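Local coordinates for MgGH51 (Meripilus giganteus, PDB 6ZPV), which hydrolytically removes terminal alpha-L-arabinofuranosyl residues from arabinose-containing glycans as a fungal GH51 alpha-L-arabinofuranosidase, at residues 105-108 with 109-112; 209-212 with 213-217. All coordinates share one frame; numbering follows the deposited sequence.

Overall arrangement
Both contacts are local, each within one continuous run of chain, and they follow each other in sequence. Contact 1 (105-112) is built round a type I beta turn in the loop between strands 93-98 and 112-119, about 24 Å from the centre of the chain. Contact 2 (209-217) is the start of helix 211-219, about 10 Å from that centre. The centres of contacts 1 and 2 lie about 16 Å apart. The nearest atoms of contact 1 and contact 2 are about 5 Å apart, without touching. A bound N-acetylglucosamine lies about 9 Å from the Tyr112 side chain, and the Arg210 side chain is about 11 Å from one.

Contact 1 of 2, residues 105-108 with 109-112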
ATOM      1  N   LYS A 105      12.790   6.187 -13.940  1.00 12.90           N
ATOM      2  CA  LYS A 105      12.705   5.387 -15.160  1.00 13.09           C
ATOM      3  C   LYS A 105      12.312   6.269 -16.334  1.00 12.57           C
ATOM      4  O   LYS A 105      11.251   6.932 -16.270  1.00 13.37           O
ATOM      5  CB  LYS A 105      11.721   4.242 -15.006  1.00 13.29           C
ATOM      6  CG  LYS A 105      11.470   3.449 -16.250  1.00 15.43           C
ATOM      7  CD  LYS A 105      10.606   2.215 -15.968  1.00 16.20           C
ATOM      8  CE  LYS A 105      10.021   1.573 -17.181  1.00 18.80           C
ATOM      9  NZ  LYS A 105       9.289   0.338 -16.783  1.00 20.89           N
ATOM     10  N   VAL A 106      13.138   6.258 -17.369  1.00 13.25           N
ATOM     11  CA  VAL A 106      12.959   7.048 -18.600  1.00 13.82           C
ATOM     12  C   VAL A 106      12.677   6.100 -19.746  1.00 13.77           C
ATOM     13  O   VAL A 106      13.597   5.357 -20.145  1.00 14.89           O
ATOM     14  CB  VAL A 106      14.168   7.947 -18.897  1.00 13.98           C
ATOM     15  CG1 VAL A 106      13.961   8.766 -20.160  1.00 16.27           C
ATOM     16  CG2 VAL A 106      14.422   8.872 -17.675  1.00 15.71           C
ATOM     17  N   ASP A 107      11.429   6.066 -20.193  1.00 14.15           N
ATOM     18  CA  ASP A 107      10.922   5.097 -21.204  1.00 13.83           C
ATOM     19  C   ASP A 107      10.370   5.867 -22.399  1.00 15.37           C
ATOM     20  O   ASP A 107       9.496   6.733 -22.234  1.00 16.07           O
ATOM     21  CB  ASP A 107       9.864   4.216 -20.527  1.00 15.71           C
ATOM     22  CG  ASP A 107       9.394   3.072 -21.409  1.00 17.07           C
ATOM     23  OD1 ASP A 107       9.004   3.303 -22.536  1.00 18.93           O
ATOM     24  OD2 ASP A 107       9.433   1.951 -20.897  1.00 26.24           O
ATOM     25  N   SER A 108      10.862   5.545 -23.576  1.00 16.62           N
ATOM     26  CA  SER A 108      10.463   6.179 -24.837  1.00 19.30           C
ATOM     27  C   SER A 108       9.007   6.000 -25.204  1.00 17.55           C
ATOM     28  O   SER A 108       8.523   6.763 -26.074  1.00 21.96           O
ATOM     29  CB  SER A 108      11.354   5.632 -26.027  1.00 21.74           C
ATOM     30  OG  SER A 108      11.028   4.245 -26.247  1.00 24.03           O
ATOM     31  N   THR A 109       8.325   5.025 -24.637  1.00 16.89           N
ATOM     32  CA  THR A 109       6.910   4.828 -24.948  1.00 17.09           C
ATOM     33  C   THR A 109       6.019   5.673 -24.034  1.00 15.81           C
ATOM     34  O   THR A 109       4.789   5.615 -24.213  1.00 19.32           O
ATOM     35  CB  THR A 109       6.534   3.340 -24.853  1.00 20.30           C
ATOM     36  OG1 THR A 109       6.491   2.910 -23.509  1.00 19.69           O
ATOM     37  CG2 THR A 109       7.436   2.448 -25.690  1.00 23.35           C
ATOM     38  N   TRP A 110       6.593   6.421 -23.086  1.00 14.45           N
ATOM     39  CA  TRP A 110       5.834   7.200 -22.095  1.00 13.96           C
ATOM     40  C   TRP A 110       5.883   8.693 -22.393  1.00 14.23           C
ATOM     41  O   TRP A 110       6.958   9.254 -22.679  1.00 14.85           O
ATOM     42  CB  TRP A 110       6.367   6.937 -20.691  1.00 13.61           C
ATOM     43  CG  TRP A 110       6.146   5.567 -20.159  1.00 14.13           C
ATOM     44  CD1 TRP A 110       5.529   4.516 -20.764  1.00 15.70           C
ATOM     45  CD2 TRP A 110       6.564   5.084 -18.890  1.00 14.50           C
ATOM     46  NE1 TRP A 110       5.512   3.412 -19.964  1.00 17.12           N
ATOM     47  CE2 TRP A 110       6.175   3.715 -18.808  1.00 17.08           C
ATOM     48  CE3 TRP A 110       7.241   5.646 -17.830  1.00 15.15           C
ATOM     49  CZ2 TRP A 110       6.431   2.927 -17.679  1.00 16.49           C
ATOM     50  CZ3 TRP A 110       7.515   4.882 -16.726  1.00 17.05           C
ATOM     51  CH2 TRP A 110       7.131   3.535 -16.662  1.00 18.47           C
ATOM     52  N   THR A 111       4.748   9.367 -22.216  1.00 14.46           N
ATOM     53  CA  THR A 111       4.638  10.823 -22.126  1.00 13.98           C
ATOM     54  C   THR A 111       4.636  11.174 -20.653  1.00 13.44           C
ATOM     55  O   THR A 111       3.841  10.604 -19.903  1.00 14.85           O
ATOM     56  CB  THR A 111       3.406  11.352 -22.860  1.00 16.98           C
ATOM     57  OG1 THR A 111       3.524  11.049 -24.238  1.00 20.45           O
ATOM     58  CG2 THR A 111       3.255  12.838 -22.677  1.00 19.69           C
ATOM     59  N   TYR A 112       5.437  12.115 -20.255  1.00 13.02           N
ATOM     60  CA  TYR A 112       5.520  12.621 -18.868  1.00 12.25           C
ATOM     61  C   TYR A 112       4.912  13.997 -18.822  1.00 12.69           C
ATOM     62  O   TYR A 112       4.965  14.761 -19.786  1.00 13.76           O
ATOM     63  CB  TYR A 112       6.963  12.674 -18.377  1.00 13.14           C
ATOM     64  CG  TYR A 112       7.699  11.365 -18.379  1.00 11.92           C
ATOM     65  CD1 TYR A 112       8.144  10.768 -19.538  1.00 12.88           C
ATOM     66  CD2 TYR A 112       7.978  10.698 -17.186  1.00 12.55           C
ATOM     67  CE1 TYR A 112       8.850   9.586 -19.542  1.00 12.77           C
ATOM     68  CE2 TYR A 112       8.659   9.476 -17.170  1.00 13.62           C
ATOM     69  CZ  TYR A 112       9.122   8.943 -18.351  1.00 13.36           C
ATOM     70  OH  TYR A 112       9.816   7.735 -18.371  1.00 14.15           O
TER
HETATM   71  O   HOH W   1       7.647   9.790 -25.296  1.00 30.84           O
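The Trp110 indole carries the CB of Asp107 over one face, a CH-pi contact with CB 4.0 Å from the centroid of the five-membered ring. The CE of Lys105 meets the six-membered ring obliquely, 3.5 Å from Trp110 CH2. The lysine chain is extended and crosses the indole at about a right angle. At the edge of the Tyr112 ring, near its plane, lie the carbonyl oxygens of Lys105 and Asp107. The phenol hydroxyl is used twice. Tyr112 OH donates to Lys105 O (2.7 Å) and accepts from Asp107 N (3.0 Å), which fixes the phenol against the backbone.

Asp107 opens a type I beta turn that ends at Trp110. Trp110 N closes it on Asp107 O at 3.0 Å. With Asp107 CG anti to the backbone N (chi1 -173°), the carboxylate reaches the Thr109 N and hydroxyl. Asp107 OD1 takes two bonds, from Thr109 N at 2.8 Å, nearly along the C-O axis, and from Thr109 OG1 at 2.7 Å, from above the carboxylate plane. The first of these makes an Asx turn. A water bridges Ser108 O and Trp110 O.

The turn leads into strand 112-119. Tyr112 pairs through its backbone with Leu163 of the adjacent strand 157-163, and its side chain also touches Pro165. Trp110 packs on Pro200, just after strand 189-198.

Contact 2 of 2, residues 209-212 with 213-217; sequences LRAD and IAETL
The backbone enters its first helical turn here, with Ala214 N bonded to Arg210 O at 2.9 Å and Glu215 N to Ala211 O at 2.9 Å. Asp212 O accepts twice. Thr216 N and Thr216 OG1 reach Asp212 O from opposite faces of its carbonyl plane, OG1 at 2.7 Å. Thr216 OG1 lies beside its own backbone N (chi1 -58°), which brings it back to the carbonyl one turn earlier.

The side chains of Arg210 and Asp212 meet side-on. Arg210 NE bonds Asp212 OD1 at 2.7 Å, and Arg210 NH2 bonds Asp212 OD2 at 3.2 Å with an angle of 174°. Both oxygens use their syn lone pairs, and Asp212 CG lies in the guanidinium plane at its edge. The arginine chain is extended from CG to NE. The aspartate bends to meet it, with CG between the backbone N and the carbonyl carbon (chi1 60°). Asp212 OD1 also receives a weak bond from Ile213 N. One face of the guanidinium is covered by Ile213 CD1, which sits 3.8 Å from Arg210 CD. Replacing Arg210 by an alanine is likely to leave the Asp212 carboxylate without its cationic mate and to remove the aliphatic and flat guanidinium surface against which Ile213 CD1 packs.

Beyond the pair, Arg210 NH1 bonds Asp499 O, and Ile213 packs on Leu33, Tyr498 and Val503. Thr216 also touches Val503, so this side of the turn faces strands 496-498 and 503-505.

Arg210 is the N-cap residue, and its carbonyl takes the first helical bond, from Ala214 N. The arrangement is a helix start braced by an i to i+2 salt bridge. Helix 211-219 leads into strand 224-227 of the parallel sheet, consistent with the (beta/alpha)8 barrel of GH51 enzymes.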
ATOM      1  N   LEU A 209      -1.693   6.633 -10.003  1.00 10.82           N
ATOM      2  CA  LEU A 209      -0.830   5.600  -9.398  1.00 10.94           C
ATOM      3  C   LEU A 209       0.125   4.979 -10.429  1.00 11.19           C
ATOM      4  O   LEU A 209      -0.158   4.957 -11.650  1.00 11.94           O
ATOM      5  CB  LEU A 209      -1.689   4.564  -8.707  1.00 11.46           C
ATOM      6  CG  LEU A 209      -2.742   5.126  -7.756  1.00 12.29           C
ATOM      7  CD1 LEU A 209      -3.461   3.990  -7.060  1.00 13.06           C
ATOM      8  CD2 LEU A 209      -2.158   6.081  -6.732  1.00 12.16           C
ATOM      9  N   ARG A 210       1.237   4.489  -9.936  1.00 11.50           N
ATOM     10  CA  ARG A 210       2.289   3.871 -10.745  1.00 11.86           C
ATOM     11  C   ARG A 210       1.773   2.560 -11.340  1.00 12.04           C
ATOM     12  O   ARG A 210       1.310   1.687 -10.613  1.00 12.07           O
ATOM     13  CB  ARG A 210       3.546   3.701  -9.912  1.00 11.30           C
ATOM     14  CG  ARG A 210       4.648   2.988 -10.643  1.00 12.25           C
ATOM     15  CD  ARG A 210       5.960   2.957  -9.877  1.00 11.94           C
ATOM     16  NE  ARG A 210       6.787   1.840 -10.337  1.00 12.70           N
ATOM     17  CZ  ARG A 210       8.024   1.565  -9.899  1.00 12.48           C
ATOM     18  NH1 ARG A 210       8.618   2.360  -9.056  1.00 12.95           N
ATOM     19  NH2 ARG A 210       8.643   0.484 -10.343  1.00 13.13           N
ATOM     20  N   ALA A 211       1.874   2.418 -12.640  1.00 13.19           N
ATOM     21  CA  ALA A 211       1.188   1.333 -13.378  1.00 14.15           C
ATOM     22  C   ALA A 211       1.668  -0.069 -12.977  1.00 12.77           C
ATOM     23  O   ALA A 211       0.819  -0.929 -12.714  1.00 12.83           O
ATOM     24  CB  ALA A 211       1.377   1.566 -14.869  1.00 16.84           C
ATOM     25  N   ASP A 212       2.964  -0.345 -12.990  1.00 12.34           N
ATOM     26  CA  ASP A 212       3.391  -1.716 -12.697  1.00 11.63           C
ATOM     27  C   ASP A 212       2.982  -2.155 -11.272  1.00 11.72           C
ATOM     28  O   ASP A 212       2.533  -3.295 -11.138  1.00 12.43           O
ATOM     29  CB  ASP A 212       4.871  -1.922 -13.025  1.00 13.03           C
ATOM     30  CG  ASP A 212       5.871  -1.053 -12.282  1.00 13.00           C
ATOM     31  OD1 ASP A 212       5.427  -0.184 -11.492  1.00 13.37           O
ATOM     32  OD2 ASP A 212       7.132  -1.239 -12.520  1.00 13.94           O
ATOM     33  N   ILE A 213       3.098  -1.275 -10.304  1.00 11.22           N
ATOM     34  CA  ILE A 213       2.725  -1.618  -8.940  1.00 11.13           C
ATOM     35  C   ILE A 213       1.203  -1.786  -8.873  1.00 11.66           C
ATOM     36  O   ILE A 213       0.735  -2.795  -8.316  1.00 12.29           O
ATOM     37  CB  ILE A 213       3.244  -0.558  -7.942  1.00 11.24           C
ATOM     38  CG1 ILE A 213       4.765  -0.492  -7.932  1.00 11.61           C
ATOM     39  CG2 ILE A 213       2.649  -0.833  -6.583  1.00 11.99           C
ATOM     40  CD1 ILE A 213       5.329   0.586  -7.016  1.00 11.88           C
ATOM     41  N   ALA A 214       0.434  -0.839  -9.406  1.00 11.58           N
ATOM     42  CA  ALA A 214      -1.024  -0.933  -9.332  1.00 11.45           C
ATOM     43  C   ALA A 214      -1.483  -2.248  -9.986  1.00 11.94           C
ATOM     44  O   ALA A 214      -2.368  -2.917  -9.470  1.00 12.74           O
ATOM     45  CB  ALA A 214      -1.662   0.261 -10.016  1.00 12.35           C
ATOM     46  N   GLU A 215      -0.941  -2.558 -11.157  1.00 12.00           N
ATOM     47  CA  GLU A 215      -1.327  -3.796 -11.863  1.00 12.65           C
ATOM     48  C   GLU A 215      -0.975  -5.033 -11.063  1.00 12.28           C
ATOM     49  O   GLU A 215      -1.696  -6.051 -11.078  1.00 13.80           O
ATOM     50  CB  GLU A 215      -0.649  -3.840 -13.196  1.00 14.12           C
ATOM     51  CG  GLU A 215      -1.128  -2.811 -14.210  1.00 15.07           C
ATOM     52  CD  GLU A 215      -0.251  -2.597 -15.431  1.00 19.00           C
ATOM     53  OE1 GLU A 215       0.808  -3.293 -15.515  1.00 23.06           O
ATOM     54  OE2 GLU A 215      -0.533  -1.672 -16.232  1.00 21.68           O
ATOM     55  N   THR A 216       0.173  -5.014 -10.370  1.00 12.69           N
ATOM     56  CA  THR A 216       0.605  -6.135  -9.518  1.00 12.54           C
ATOM     57  C   THR A 216      -0.381  -6.329  -8.372  1.00 12.96           C
ATOM     58  O   THR A 216      -0.724  -7.494  -8.039  1.00 14.44           O
ATOM     59  CB  THR A 216       2.030  -5.945  -9.028  1.00 12.37           C
ATOM     60  OG1 THR A 216       2.947  -5.805 -10.103  1.00 13.61           O
ATOM     61  CG2 THR A 216       2.509  -7.067  -8.129  1.00 13.92           C
ATOM     62  N   LEU A 217      -0.818  -5.258  -7.728  1.00 12.60           N
ATOM     63  CA  LEU A 217      -1.808  -5.390  -6.668  1.00 12.72           C
ATOM     64  C   LEU A 217      -3.075  -5.965  -7.240  1.00 14.00           C
ATOM     65  O   LEU A 217      -3.678  -6.873  -6.626  1.00 15.46           O
ATOM     66  CB  LEU A 217      -2.055  -4.011  -6.029  1.00 11.97           C
ATOM     67  CG  LEU A 217      -0.834  -3.403  -5.332  1.00 12.80           C
ATOM     68  CD1 LEU A 217      -1.251  -2.125  -4.595  1.00 12.26           C
ATOM     69  CD2 LEU A 217      -0.073  -4.357  -4.477  1.00 14.91           C
TER